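Local coordinates for protein hydroxyethylthiazole kinase (Pyrococcus horikoshii, PDB 3HPD) that probably phosphorylates the hydroxyl group of 4-methyl-5-(2-hydroxyethyl)thiazole with ATP and magnesium, a step in thiamine diphosphate biosynthesis, at residues L17-T22 with D58-N63; T22-M27 with I64-S69; H45-L50 with W71-V76. All blocks are in the same frame, centred on the assembly; numbering follows the deposited sequence.

Contact 1. Residues L17-T22 with D58-N63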
ATOM      1  N   LEU A  17       2.270  21.212   3.006  1.00 11.64           N
ATOM      2  CA  LEU A  17       1.793  20.223   2.042  1.00 11.42           C
ATOM      3  C   LEU A  17       3.046  19.667   1.373  1.00 12.08           C
ATOM      4  O   LEU A  17       3.807  20.411   0.757  1.00 12.91           O
ATOM      5  CB  LEU A  17       0.883  20.879   0.994  1.00 13.46           C
ATOM      6  CG  LEU A  17       0.398  19.984  -0.156  1.00 12.41           C
ATOM      7  CD1 LEU A  17      -0.361  18.785   0.402  1.00 13.39           C
ATOM      8  CD2 LEU A  17      -0.496  20.781  -1.093  1.00 16.03           C
ATOM      9  N   VAL A  18       3.265  18.363   1.502  1.00 10.44           N
ATOM     10  CA  VAL A  18       4.448  17.740   0.925  1.00 10.37           C
ATOM     11  C   VAL A  18       4.073  16.851  -0.248  1.00 11.84           C
ATOM     12  O   VAL A  18       3.410  15.827  -0.082  1.00 10.57           O
ATOM     13  CB  VAL A  18       5.203  16.909   1.994  1.00 11.82           C
ATOM     14  CG1 VAL A  18       6.471  16.310   1.396  1.00 11.59           C
ATOM     15  CG2 VAL A  18       5.540  17.792   3.189  1.00 11.53           C
ATOM     16  N   HIS A  19       4.496  17.265  -1.437  1.00 11.50           N
ATOM     17  CA  HIS A  19       4.217  16.533  -2.664  1.00 11.74           C
ATOM     18  C   HIS A  19       5.187  15.369  -2.834  1.00 11.59           C
ATOM     19  O   HIS A  19       6.401  15.570  -2.893  1.00 10.67           O
ATOM     20  CB  HIS A  19       4.336  17.484  -3.859  1.00 12.70           C
ATOM     21  CG  HIS A  19       4.129  16.824  -5.186  1.00 14.79           C
ATOM     22  ND1 HIS A  19       4.441  17.441  -6.378  1.00 16.71           N
ATOM     23  CD2 HIS A  19       3.644  15.600  -5.511  1.00 15.10           C
ATOM     24  CE1 HIS A  19       4.159  16.627  -7.380  1.00 16.96           C
ATOM     25  NE2 HIS A  19       3.675  15.503  -6.881  1.00 13.75           N
ATOM     26  N   ASN A  20       4.649  14.155  -2.920  1.00 10.23           N
ATOM     27  CA  ASN A  20       5.475  12.962  -3.088  1.00 11.10           C
ATOM     28  C   ASN A  20       5.297  12.302  -4.450  1.00 11.38           C
ATOM     29  O   ASN A  20       4.172  12.039  -4.882  1.00 10.20           O
ATOM     30  CB  ASN A  20       5.140  11.903  -2.020  1.00 10.35           C
ATOM     31  CG  ASN A  20       5.505  12.337  -0.616  1.00 12.66           C
ATOM     32  OD1 ASN A  20       6.431  11.795  -0.006  1.00 15.48           O
ATOM     33  ND2 ASN A  20       4.775  13.312  -0.089  1.00 14.20           N
ATOM     34  N   ILE A  21       6.415  12.060  -5.128  1.00  9.96           N
ATOM     35  CA  ILE A  21       6.425  11.339  -6.396  1.00 11.41           C
ATOM     36  C   ILE A  21       7.254  10.182  -5.865  1.00 11.28           C
ATOM     37  O   ILE A  21       8.483  10.223  -5.859  1.00 10.16           O
ATOM     38  CB  ILE A  21       7.171  12.110  -7.488  1.00 13.86           C
ATOM     39  CG1 ILE A  21       6.499  13.473  -7.688  1.00 13.85           C
ATOM     40  CG2 ILE A  21       7.151  11.312  -8.787  1.00 14.13           C
ATOM     41  CD1 ILE A  21       7.204  14.379  -8.674  1.00 17.84           C
ATOM     42  N   THR A  22       6.562   9.153  -5.395  1.00 11.94           N
ATOM     43  CA  THR A  22       7.239   8.060  -4.728  1.00 11.20           C
ATOM     44  C   THR A  22       7.013   6.641  -5.257  1.00 10.28           C
ATOM     45  O   THR A  22       6.445   6.451  -6.335  1.00 10.92           O
ATOM     46  CB  THR A  22       6.885   8.161  -3.225  1.00  9.93           C
ATOM     47  OG1 THR A  22       7.712   7.283  -2.460  1.00 12.07           O
ATOM     48  CG2 THR A  22       5.407   7.826  -3.004  1.00 11.47           C
ATOM     49  N   ASP A  58       4.582  22.714  -0.693  1.00 12.82           N
ATOM     50  CA  ASP A  58       5.588  23.488   0.018  1.00 13.41           C
ATOM     51  C   ASP A  58       6.944  22.798  -0.079  1.00 14.82           C
ATOM     52  O   ASP A  58       7.981  23.384   0.231  1.00 14.47           O
ATOM     53  CB  ASP A  58       5.175  23.654   1.482  1.00 14.04           C
ATOM     54  CG  ASP A  58       3.889  24.437   1.628  1.00 16.63           C
ATOM     55  OD1 ASP A  58       3.845  25.580   1.127  1.00 17.28           O
ATOM     56  OD2 ASP A  58       2.924  23.914   2.230  1.00 16.80           O
ATOM     57  N   ALA A  59       6.925  21.546  -0.521  1.00 14.11           N
ATOM     58  CA  ALA A  59       8.143  20.769  -0.681  1.00 11.82           C
ATOM     59  C   ALA A  59       7.837  19.571  -1.568  1.00 12.24           C
ATOM     60  O   ALA A  59       6.685  19.142  -1.668  1.00 11.81           O
ATOM     61  CB  ALA A  59       8.658  20.304   0.676  1.00 12.94           C
ATOM     62  N   VAL A  60       8.867  19.045  -2.221  1.00 10.40           N
ATOM     63  CA  VAL A  60       8.705  17.897  -3.101  1.00 10.47           C
ATOM     64  C   VAL A  60       9.653  16.776  -2.688  1.00 11.51           C
ATOM     65  O   VAL A  60      10.846  17.000  -2.506  1.00 12.74           O
ATOM     66  CB  VAL A  60       8.998  18.278  -4.578  1.00 10.71           C
ATOM     67  CG1 VAL A  60       8.853  17.057  -5.476  1.00 12.36           C
ATOM     68  CG2 VAL A  60       8.048  19.383  -5.029  1.00 10.61           C
ATOM     69  N   VAL A  61       9.110  15.574  -2.531  1.00 11.45           N
ATOM     70  CA  VAL A  61       9.907  14.407  -2.162  1.00 11.57           C
ATOM     71  C   VAL A  61       9.894  13.425  -3.331  1.00 11.57           C
ATOM     72  O   VAL A  61       8.828  13.011  -3.790  1.00 11.24           O
ATOM     73  CB  VAL A  61       9.333  13.708  -0.900  1.00 11.96           C
ATOM     74  CG1 VAL A  61      10.087  12.405  -0.621  1.00 12.39           C
ATOM     75  CG2 VAL A  61       9.444  14.641   0.300  1.00 12.40           C
ATOM     76  N   ILE A  62      11.082  13.076  -3.817  1.00 10.38           N
ATOM     77  CA  ILE A  62      11.223  12.142  -4.929  1.00 10.66           C
ATOM     78  C   ILE A  62      11.860  10.854  -4.414  1.00 11.00           C
ATOM     79  O   ILE A  62      12.915  10.879  -3.782  1.00 11.70           O
ATOM     80  CB  ILE A  62      12.107  12.738  -6.052  1.00 12.01           C
ATOM     81  CG1 ILE A  62      11.434  13.986  -6.630  1.00 12.84           C
ATOM     82  CG2 ILE A  62      12.327  11.696  -7.152  1.00 11.70           C
ATOM     83  CD1 ILE A  62      12.296  14.762  -7.612  1.00 13.06           C
ATOM     84  N   ASN A  63      11.204   9.732  -4.684  1.00 10.83           N
ATOM     85  CA  ASN A  63      11.669   8.422  -4.237  1.00 10.45           C
ATOM     86  C   ASN A  63      11.621   7.480  -5.443  1.00 10.49           C
ATOM     87  O   ASN A  63      10.547   7.197  -5.968  1.00 10.51           O
ATOM     88  CB  ASN A  63      10.740   7.926  -3.122  1.00 12.83           C
ATOM     89  CG  ASN A  63      11.190   6.614  -2.526  1.00 12.39           C
ATOM     90  OD1 ASN A  63      11.503   5.671  -3.246  1.00 12.46           O
ATOM     91  ND2 ASN A  63      11.212   6.544  -1.198  1.00 15.76           N
TER

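Contact 2. Residues T22-M27 with I64-S69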
ATOM      1  N   THR A  22       6.562   9.153  -5.395  1.00 11.94           N
ATOM      2  CA  THR A  22       7.239   8.060  -4.728  1.00 11.20           C
ATOM      3  C   THR A  22       7.013   6.641  -5.257  1.00 10.28           C
ATOM      4  O   THR A  22       6.445   6.451  -6.335  1.00 10.92           O
ATOM      5  CB  THR A  22       6.885   8.161  -3.225  1.00  9.93           C
ATOM      6  OG1 THR A  22       7.712   7.283  -2.460  1.00 12.07           O
ATOM      7  CG2 THR A  22       5.407   7.826  -3.004  1.00 11.47           C
ATOM      8  N   ASN A  23       7.468   5.644  -4.499  1.00 10.43           N
ATOM      9  CA  ASN A  23       7.343   4.255  -4.935  1.00  9.09           C
ATOM     10  C   ASN A  23       6.097   3.544  -4.409  1.00 10.76           C
ATOM     11  O   ASN A  23       5.535   3.917  -3.380  1.00  8.90           O
ATOM     12  CB  ASN A  23       8.629   3.468  -4.604  1.00  9.92           C
ATOM     13  CG  ASN A  23       8.730   3.058  -3.145  1.00 10.16           C
ATOM     14  OD1 ASN A  23       7.932   2.262  -2.658  1.00 10.88           O
ATOM     15  ND2 ASN A  23       9.734   3.588  -2.446  1.00 10.63           N
ATOM     16  N   PHE A  24       5.668   2.518  -5.138  1.00 10.22           N
ATOM     17  CA  PHE A  24       4.457   1.774  -4.811  1.00 10.65           C
ATOM     18  C   PHE A  24       4.404   1.104  -3.452  1.00 11.32           C
ATOM     19  O   PHE A  24       3.322   0.912  -2.896  1.00 12.73           O
ATOM     20  CB  PHE A  24       4.194   0.727  -5.896  1.00 11.00           C
ATOM     21  CG  PHE A  24       4.045   1.313  -7.269  1.00 10.73           C
ATOM     22  CD1 PHE A  24       3.077   2.281  -7.523  1.00 11.79           C
ATOM     23  CD2 PHE A  24       4.876   0.905  -8.307  1.00 11.53           C
ATOM     24  CE1 PHE A  24       2.947   2.846  -8.793  1.00 13.03           C
ATOM     25  CE2 PHE A  24       4.754   1.460  -9.581  1.00 11.49           C
ATOM     26  CZ  PHE A  24       3.783   2.430  -9.825  1.00 12.57           C
ATOM     27  N   VAL A  25       5.561   0.746  -2.916  1.00  9.83           N
ATOM     28  CA  VAL A  25       5.613   0.073  -1.626  1.00 10.76           C
ATOM     29  C   VAL A  25       5.368   1.017  -0.452  1.00 11.03           C
ATOM     30  O   VAL A  25       4.866   0.595   0.592  1.00 13.01           O
ATOM     31  CB  VAL A  25       6.991  -0.613  -1.427  1.00 12.09           C
ATOM     32  CG1 VAL A  25       7.039  -1.337  -0.085  1.00 13.31           C
ATOM     33  CG2 VAL A  25       7.252  -1.584  -2.562  1.00 10.36           C
ATOM     34  N   VAL A  26       5.691   2.294  -0.627  1.00 11.11           N
ATOM     35  CA  VAL A  26       5.552   3.251   0.471  1.00 10.74           C
ATOM     36  C   VAL A  26       4.489   4.336   0.322  1.00 11.20           C
ATOM     37  O   VAL A  26       4.457   5.287   1.106  1.00 11.38           O
ATOM     38  CB  VAL A  26       6.910   3.927   0.752  1.00 11.70           C
ATOM     39  CG1 VAL A  26       7.997   2.860   0.885  1.00 10.27           C
ATOM     40  CG2 VAL A  26       7.257   4.906  -0.372  1.00 10.43           C
ATOM     41  N   MET A  27       3.614   4.189  -0.667  1.00 12.50           N
ATOM     42  CA  MET A  27       2.553   5.165  -0.910  1.00 12.25           C
ATOM     43  C   MET A  27       1.717   5.501   0.326  1.00 12.88           C
ATOM     44  O   MET A  27       1.616   6.659   0.725  1.00 12.76           O
ATOM     45  CB  MET A  27       1.618   4.653  -2.012  1.00 12.43           C
ATOM     46  CG  MET A  27       2.176   4.734  -3.431  1.00 12.95           C
ATOM     47  SD  MET A  27       2.008   6.378  -4.172  1.00 14.31           S
ATOM     48  CE  MET A  27       3.000   6.172  -5.678  1.00 13.40           C
ATOM     49  N   ILE A  64      12.782   6.989  -5.869  1.00  9.78           N
ATOM     50  CA  ILE A  64      12.875   6.117  -7.046  1.00 10.59           C
ATOM     51  C   ILE A  64      12.753   4.614  -6.792  1.00 10.74           C
ATOM     52  O   ILE A  64      13.102   3.814  -7.660  1.00 12.38           O
ATOM     53  CB  ILE A  64      14.212   6.352  -7.785  1.00 10.68           C
ATOM     54  CG1 ILE A  64      15.382   5.897  -6.904  1.00 12.31           C
ATOM     55  CG2 ILE A  64      14.363   7.826  -8.128  1.00 10.53           C
ATOM     56  CD1 ILE A  64      16.747   6.012  -7.578  1.00 13.92           C
ATOM     57  N   GLY A  65      12.246   4.239  -5.621  1.00 10.70           N
ATOM     58  CA  GLY A  65      12.115   2.832  -5.260  1.00 10.56           C
ATOM     59  C   GLY A  65      11.531   1.858  -6.275  1.00 10.95           C
ATOM     60  O   GLY A  65      11.975   0.710  -6.365  1.00 11.59           O
ATOM     61  N   THR A  66      10.524   2.294  -7.025  1.00  9.90           N
ATOM     62  CA  THR A  66       9.896   1.432  -8.025  1.00 10.09           C
ATOM     63  C   THR A  66       9.726   2.189  -9.334  1.00 10.82           C
ATOM     64  O   THR A  66       8.675   2.128  -9.964  1.00 10.48           O
ATOM     65  CB  THR A  66       8.501   0.947  -7.563  1.00 10.72           C
ATOM     66  OG1 THR A  66       7.668   2.081  -7.286  1.00 11.38           O
ATOM     67  CG2 THR A  66       8.616   0.080  -6.309  1.00 10.42           C
ATOM     68  N   LEU A  67      10.771   2.890  -9.753  1.00 11.81           N
ATOM     69  CA  LEU A  67      10.701   3.674 -10.978  1.00 14.13           C
ATOM     70  C   LEU A  67      10.664   2.890 -12.283  1.00 14.05           C
ATOM     71  O   LEU A  67      10.947   1.694 -12.323  1.00 12.11           O
ATOM     72  CB  LEU A  67      11.877   4.658 -11.045  1.00 17.58           C
ATOM     73  CG  LEU A  67      13.329   4.178 -10.871  1.00 21.39           C
ATOM     74  CD1 LEU A  67      13.475   2.687 -11.131  1.00 22.16           C
ATOM     75  CD2 LEU A  67      14.224   4.984 -11.807  1.00 19.62           C
ATOM     76  N   ASP A  68      10.279   3.593 -13.342  1.00 13.93           N
ATOM     77  CA  ASP A  68      10.262   3.060 -14.698  1.00 15.19           C
ATOM     78  C   ASP A  68      10.417   4.285 -15.600  1.00 15.67           C
ATOM     79  O   ASP A  68      10.536   5.406 -15.093  1.00 14.30           O
ATOM     80  CB  ASP A  68       8.986   2.249 -15.017  1.00 16.05           C
ATOM     81  CG  ASP A  68       7.699   3.042 -14.856  1.00 19.06           C
ATOM     82  OD1 ASP A  68       7.674   4.247 -15.177  1.00 17.09           O
ATOM     83  OD2 ASP A  68       6.691   2.432 -14.431  1.00 21.00           O
ATOM     84  N   SER A  69      10.446   4.090 -16.916  1.00 15.20           N
ATOM     85  CA  SER A  69      10.633   5.216 -17.827  1.00 15.94           C
ATOM     86  C   SER A  69       9.596   6.321 -17.647  1.00 15.04           C
ATOM     87  O   SER A  69       9.925   7.507 -17.733  1.00 14.40           O
ATOM     88  CB  SER A  69      10.637   4.732 -19.284  1.00 16.68           C
ATOM     89  OG  SER A  69       9.423   4.091 -19.625  1.00 18.67           O
TER
HETATM   90  O   HOH W   1       6.908   4.567  -8.559  1.00 11.46           O

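Contact 3. Residues H45-L50 with W71-V76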
ATOM      1  N   HIS A  45       1.820  12.207  -9.870  1.00 14.52           N
ATOM      2  CA  HIS A  45       2.919  12.034 -10.811  1.00 13.89           C
ATOM      3  C   HIS A  45       2.575  12.403 -12.255  1.00 13.49           C
ATOM      4  O   HIS A  45       3.472  12.586 -13.074  1.00 13.82           O
ATOM      5  CB  HIS A  45       3.387  10.577 -10.783  1.00 13.20           C
ATOM      6  CG  HIS A  45       2.352   9.609 -11.268  1.00 12.55           C
ATOM      7  ND1 HIS A  45       1.243   9.275 -10.525  1.00 12.46           N
ATOM      8  CD2 HIS A  45       2.228   8.956 -12.448  1.00 14.37           C
ATOM      9  CE1 HIS A  45       0.474   8.459 -11.228  1.00 11.00           C
ATOM     10  NE2 HIS A  45       1.049   8.251 -12.397  1.00 11.19           N
ATOM     11  N   ALA A  46       1.288  12.499 -12.573  1.00 12.60           N
ATOM     12  CA  ALA A  46       0.881  12.808 -13.943  1.00 12.22           C
ATOM     13  C   ALA A  46       1.490  14.107 -14.452  1.00 14.55           C
ATOM     14  O   ALA A  46       1.377  15.154 -13.813  1.00 13.23           O
ATOM     15  CB  ALA A  46      -0.646  12.866 -14.043  1.00 11.52           C
ATOM     16  N   GLU A  47       2.139  14.038 -15.611  1.00 15.76           N
ATOM     17  CA  GLU A  47       2.755  15.226 -16.183  1.00 17.84           C
ATOM     18  C   GLU A  47       1.711  16.305 -16.448  1.00 17.43           C
ATOM     19  O   GLU A  47       2.035  17.494 -16.492  1.00 17.43           O
ATOM     20  CB  GLU A  47       3.508  14.859 -17.465  1.00 22.98           C
ATOM     21  CG  GLU A  47       4.849  14.189 -17.186  1.00 28.79           C
ATOM     22  CD  GLU A  47       5.494  13.608 -18.428  1.00 34.17           C
ATOM     23  OE1 GLU A  47       5.592  14.327 -19.446  1.00 36.30           O
ATOM     24  OE2 GLU A  47       5.910  12.431 -18.381  1.00 36.50           O
ATOM     25  N   GLU A  48       0.454  15.890 -16.598  1.00 15.82           N
ATOM     26  CA  GLU A  48      -0.631  16.829 -16.846  1.00 14.59           C
ATOM     27  C   GLU A  48      -0.980  17.707 -15.642  1.00 15.18           C
ATOM     28  O   GLU A  48      -1.696  18.694 -15.790  1.00 14.12           O
ATOM     29  CB  GLU A  48      -1.897  16.097 -17.304  1.00 15.73           C
ATOM     30  CG  GLU A  48      -1.807  15.504 -18.697  1.00 17.22           C
ATOM     31  CD  GLU A  48      -1.300  14.076 -18.701  1.00 19.81           C
ATOM     32  OE1 GLU A  48      -0.594  13.683 -17.749  1.00 17.83           O
ATOM     33  OE2 GLU A  48      -1.602  13.347 -19.670  1.00 22.54           O
ATOM     34  N   GLU A  49      -0.488  17.352 -14.456  1.00 13.28           N
ATOM     35  CA  GLU A  49      -0.782  18.145 -13.265  1.00 13.55           C
ATOM     36  C   GLU A  49       0.435  18.451 -12.395  1.00 13.30           C
ATOM     37  O   GLU A  49       0.291  19.049 -11.332  1.00 13.54           O
ATOM     38  CB  GLU A  49      -1.841  17.444 -12.403  1.00 13.07           C
ATOM     39  CG  GLU A  49      -1.346  16.188 -11.692  1.00 13.26           C
ATOM     40  CD  GLU A  49      -2.412  15.549 -10.816  1.00 16.45           C
ATOM     41  OE1 GLU A  49      -3.487  16.160 -10.632  1.00 16.72           O
ATOM     42  OE2 GLU A  49      -2.170  14.434 -10.304  1.00 15.73           O
ATOM     43  N   LEU A  50       1.628  18.056 -12.834  1.00 13.59           N
ATOM     44  CA  LEU A  50       2.830  18.314 -12.042  1.00 14.09           C
ATOM     45  C   LEU A  50       3.026  19.786 -11.700  1.00 14.28           C
ATOM     46  O   LEU A  50       3.304  20.124 -10.553  1.00 13.68           O
ATOM     47  CB  LEU A  50       4.085  17.810 -12.760  1.00 14.07           C
ATOM     48  CG  LEU A  50       4.335  16.304 -12.787  1.00 15.96           C
ATOM     49  CD1 LEU A  50       5.610  16.016 -13.577  1.00 16.25           C
ATOM     50  CD2 LEU A  50       4.461  15.780 -11.360  1.00 16.76           C
ATOM     51  N   TRP A  71       7.776   7.104 -14.834  1.00 15.16           N
ATOM     52  CA  TRP A  71       7.978   7.834 -13.589  1.00 15.88           C
ATOM     53  C   TRP A  71       9.251   8.669 -13.622  1.00 14.63           C
ATOM     54  O   TRP A  71       9.315   9.734 -13.009  1.00 14.08           O
ATOM     55  CB  TRP A  71       8.002   6.868 -12.399  1.00 18.72           C
ATOM     56  CG  TRP A  71       6.643   6.326 -12.075  1.00 20.81           C
ATOM     57  CD1 TRP A  71       5.928   5.412 -12.798  1.00 23.87           C
ATOM     58  CD2 TRP A  71       5.804   6.715 -10.981  1.00 19.59           C
ATOM     59  NE1 TRP A  71       4.692   5.212 -12.225  1.00 23.80           N
ATOM     60  CE2 TRP A  71       4.590   6.001 -11.107  1.00 21.30           C
ATOM     61  CE3 TRP A  71       5.955   7.604  -9.908  1.00 19.18           C
ATOM     62  CZ2 TRP A  71       3.535   6.144 -10.199  1.00 17.69           C
ATOM     63  CZ3 TRP A  71       4.902   7.747  -9.003  1.00 18.12           C
ATOM     64  CH2 TRP A  71       3.710   7.022  -9.158  1.00 16.39           C
ATOM     65  N   ARG A  72      10.262   8.191 -14.340  1.00 13.32           N
ATOM     66  CA  ARG A  72      11.521   8.926 -14.441  1.00 14.27           C
ATOM     67  C   ARG A  72      11.251  10.284 -15.080  1.00 12.98           C
ATOM     68  O   ARG A  72      11.751  11.312 -14.626  1.00 12.34           O
ATOM     69  CB  ARG A  72      12.530   8.163 -15.300  1.00 15.26           C
ATOM     70  CG  ARG A  72      13.907   8.820 -15.349  1.00 20.89           C
ATOM     71  CD  ARG A  72      14.774   8.220 -16.447  1.00 26.57           C
ATOM     72  NE  ARG A  72      14.381   8.712 -17.761  1.00 32.95           N
ATOM     73  CZ  ARG A  72      14.679   9.923 -18.223  1.00 36.09           C
ATOM     74  NH1 ARG A  72      15.385  10.764 -17.480  1.00 37.68           N
ATOM     75  NH2 ARG A  72      14.257  10.299 -19.423  1.00 36.65           N
ATOM     76  N   ARG A  73      10.455  10.270 -16.142  1.00 14.33           N
ATOM     77  CA  ARG A  73      10.100  11.488 -16.857  1.00 15.23           C
ATOM     78  C   ARG A  73       9.423  12.461 -15.897  1.00 15.04           C
ATOM     79  O   ARG A  73       9.746  13.653 -15.873  1.00 16.14           O
ATOM     80  CB  ARG A  73       9.162  11.145 -18.013  1.00 20.00           C
ATOM     81  CG  ARG A  73       9.051  12.212 -19.082  1.00 24.85           C
ATOM     82  CD  ARG A  73       8.244  11.685 -20.260  1.00 27.51           C
ATOM     83  NE  ARG A  73       8.735  10.378 -20.696  1.00 31.10           N
ATOM     84  CZ  ARG A  73       8.011   9.262 -20.675  1.00 32.82           C
ATOM     85  NH1 ARG A  73       6.757   9.286 -20.240  1.00 34.57           N
ATOM     86  NH2 ARG A  73       8.545   8.117 -21.082  1.00 34.75           N
ATOM     87  N   SER A  74       8.491  11.950 -15.098  1.00 13.88           N
ATOM     88  CA  SER A  74       7.782  12.782 -14.132  1.00 13.16           C
ATOM     89  C   SER A  74       8.719  13.339 -13.062  1.00 14.13           C
ATOM     90  O   SER A  74       8.626  14.508 -12.691  1.00 13.57           O
ATOM     91  CB  SER A  74       6.657  11.984 -13.461  1.00 13.02           C
ATOM     92  OG  SER A  74       5.602  11.708 -14.374  1.00 14.62           O
ATOM     93  N   MET A  75       9.622  12.500 -12.564  1.00 13.63           N
ATOM     94  CA  MET A  75      10.558  12.919 -11.527  1.00 14.40           C
ATOM     95  C   MET A  75      11.543  13.988 -11.989  1.00 14.44           C
ATOM     96  O   MET A  75      11.838  14.933 -11.254  1.00 13.19           O
ATOM     97  CB  MET A  75      11.320  11.705 -11.000  1.00 15.42           C
ATOM     98  CG  MET A  75      10.432  10.732 -10.246  1.00 16.39           C
ATOM     99  SD  MET A  75      11.276   9.189  -9.898  1.00 18.53           S
ATOM    100  CE  MET A  75       9.959   8.275  -9.077  1.00 19.98           C
ATOM    101  N   VAL A  76      12.052  13.838 -13.207  1.00 14.06           N
ATOM    102  CA  VAL A  76      12.994  14.809 -13.745  1.00 15.52           C
ATOM    103  C   VAL A  76      12.279  16.131 -14.011  1.00 15.66           C
ATOM    104  O   VAL A  76      12.809  17.202 -13.718  1.00 16.32           O
ATOM    105  CB  VAL A  76      13.643  14.284 -15.045  1.00 16.33           C
ATOM    106  CG1 VAL A  76      14.443  15.387 -15.715  1.00 19.44           C
ATOM    107  CG2 VAL A  76      14.556  13.098 -14.717  1.00 16.79           C
TER

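Contact 1. Residues L17-T22 with D58-N63
Strands 17-21 and 59-63 run parallel, their axes 4.6 Å apart at the closest point and their directions 25° apart. The backbone ladder passes through H19 and I21. H19 N binds A59 O and V61 N binds H19 O at 2.7 Å; then I21 N binds V61 O and N63 N binds I21 O. At the start of the pair, D58 grips L17 twice. Its backbone N bonds L17 O at 2.8 Å, and OD2 takes L17 N at 2.9 Å through its anti lone pair in an almost straight bond (174°). These are neighbouring inner strands of the parallel part of the sheet in this ribokinase-clan fold, with helices packed on both faces. V18, N20 and V61 share one face, which helix 193-205 covers. There V18 CG1 meets V61 CG2 at 3.6 Å. N20 lies alongside V61 and points the same way, with OD1 3.6 Å from V61 CB. N20 ND2 turns back to V18 O in a weak bond. H19, I21, V60 and I62 occupy the other face, under helices 50-56 and 69-85. H19 NE2 bonds A44 O. Its ND1 is buried without a polar partner. Beyond the ladder, T22 OG1 sits 3.2 Å from N63 CB. N63 OD1 accepts from N23 ND2 and G65 N.

Contact 2. Residues T22-M27 with I64-S69
T66 OG1 accepts a hydrogen bond from F24 N at 3.0 Å, with an N-H...O angle of 162°. This is the one direct hydrogen bond between 22-27 and 64-69. T66 chi1 is 57°, which sets OG1 between its own backbone N and carbonyl carbon and turns it to the F24 amide. The same oxygen bonds a water at 2.9 Å, and that water donates to T22 O at 3.0 Å. One hydroxyl therefore ties the two loops together directly and through water. Within 22-27, N23 OD1 takes weak bonds from V25 N and V26 N across the turn, while its ND2 is engaged by N63.

The van der Waals contacts surround these bonds. N23 CB lies 3.2 Å from T66 OG1 and 3.6 Å from G65 CA. G65, without a side chain, lets the N23 amide lie close to its CA. The F24 ring crosses T66 obliquely, with CD2 3.2 Å from OG1. The bridging water lies over one face of that ring, toward its rim. F24 also meets F24 of both neighbouring subunits edge-to-face, so the contact lies at the trimer interface. V25 packs on M43 of the second subunit, a predicted substrate-binding residue. The two loops follow adjacent parallel strands at their C-terminal ends, the usual place for the substrate site in an alpha/beta fold of this kind.

Contact 3. Residues H45-L50 with W71-V76
H45 places CG between its backbone N and carbonyl carbon (chi1 65°), while W71 has CG anti to its carbonyl carbon (chi1 -73°); these torsions swing the two rings toward each other. They form an offset stack, with the imidazole and six-membered ring centroids 4.2 Å apart and the planes at 12°. W71 CZ2 lies over the centre of the imidazole. H45 CB adds a CH-pi contact, 4.0 Å from the centroid of the same tryptophan ring. The backbone of H45 is held too: S74 OG donates to H45 O at 2.6 Å. L50 CD1 packs against the S74 backbone, 3.5 Å from S74 O. On the solvent side, E47 OE2 lies 3.1 Å from R73 CD. Its salt bridge to R73 NH1 is long, at 3.8 Å, with OE2 at the guanidinium edge and the two planar groups well turned from each other. H45 NE2 bonds D68 of the third subunit, so the ring that stacks on W71 also reaches across the trimer interface. With an alanine here the bond from S74 OG to the backbone O could remain, but W71 would probably lose the ring stacked on its face and D68 of the third subunit its imidazole partner. The loop joins strand 40-43 to helix 50-56 and lies against helix 69-85, while L50 and W71 both pack on I21 of strand 17-21.

The three contacts form a triangle, with each pair of centres about 12 Å apart. Contact 1 lies in the sheet, contact 2 continues both of its strands into loops, and contact 3 joins the loop after strand 40-43 to helix 69-85. Along the chain the order is 17-22, 22-27, 45-50, 58-63, 64-69, 71-76, so the contacts cross. T22 belongs to both contact 1 and contact 2. W71 meets contact 2 through F24 and M27, and M75 packs on I21 and I62 of contact 1. The sheet core is thus continuous with loops that meet other subunits, near residues predicted to bind the substrate.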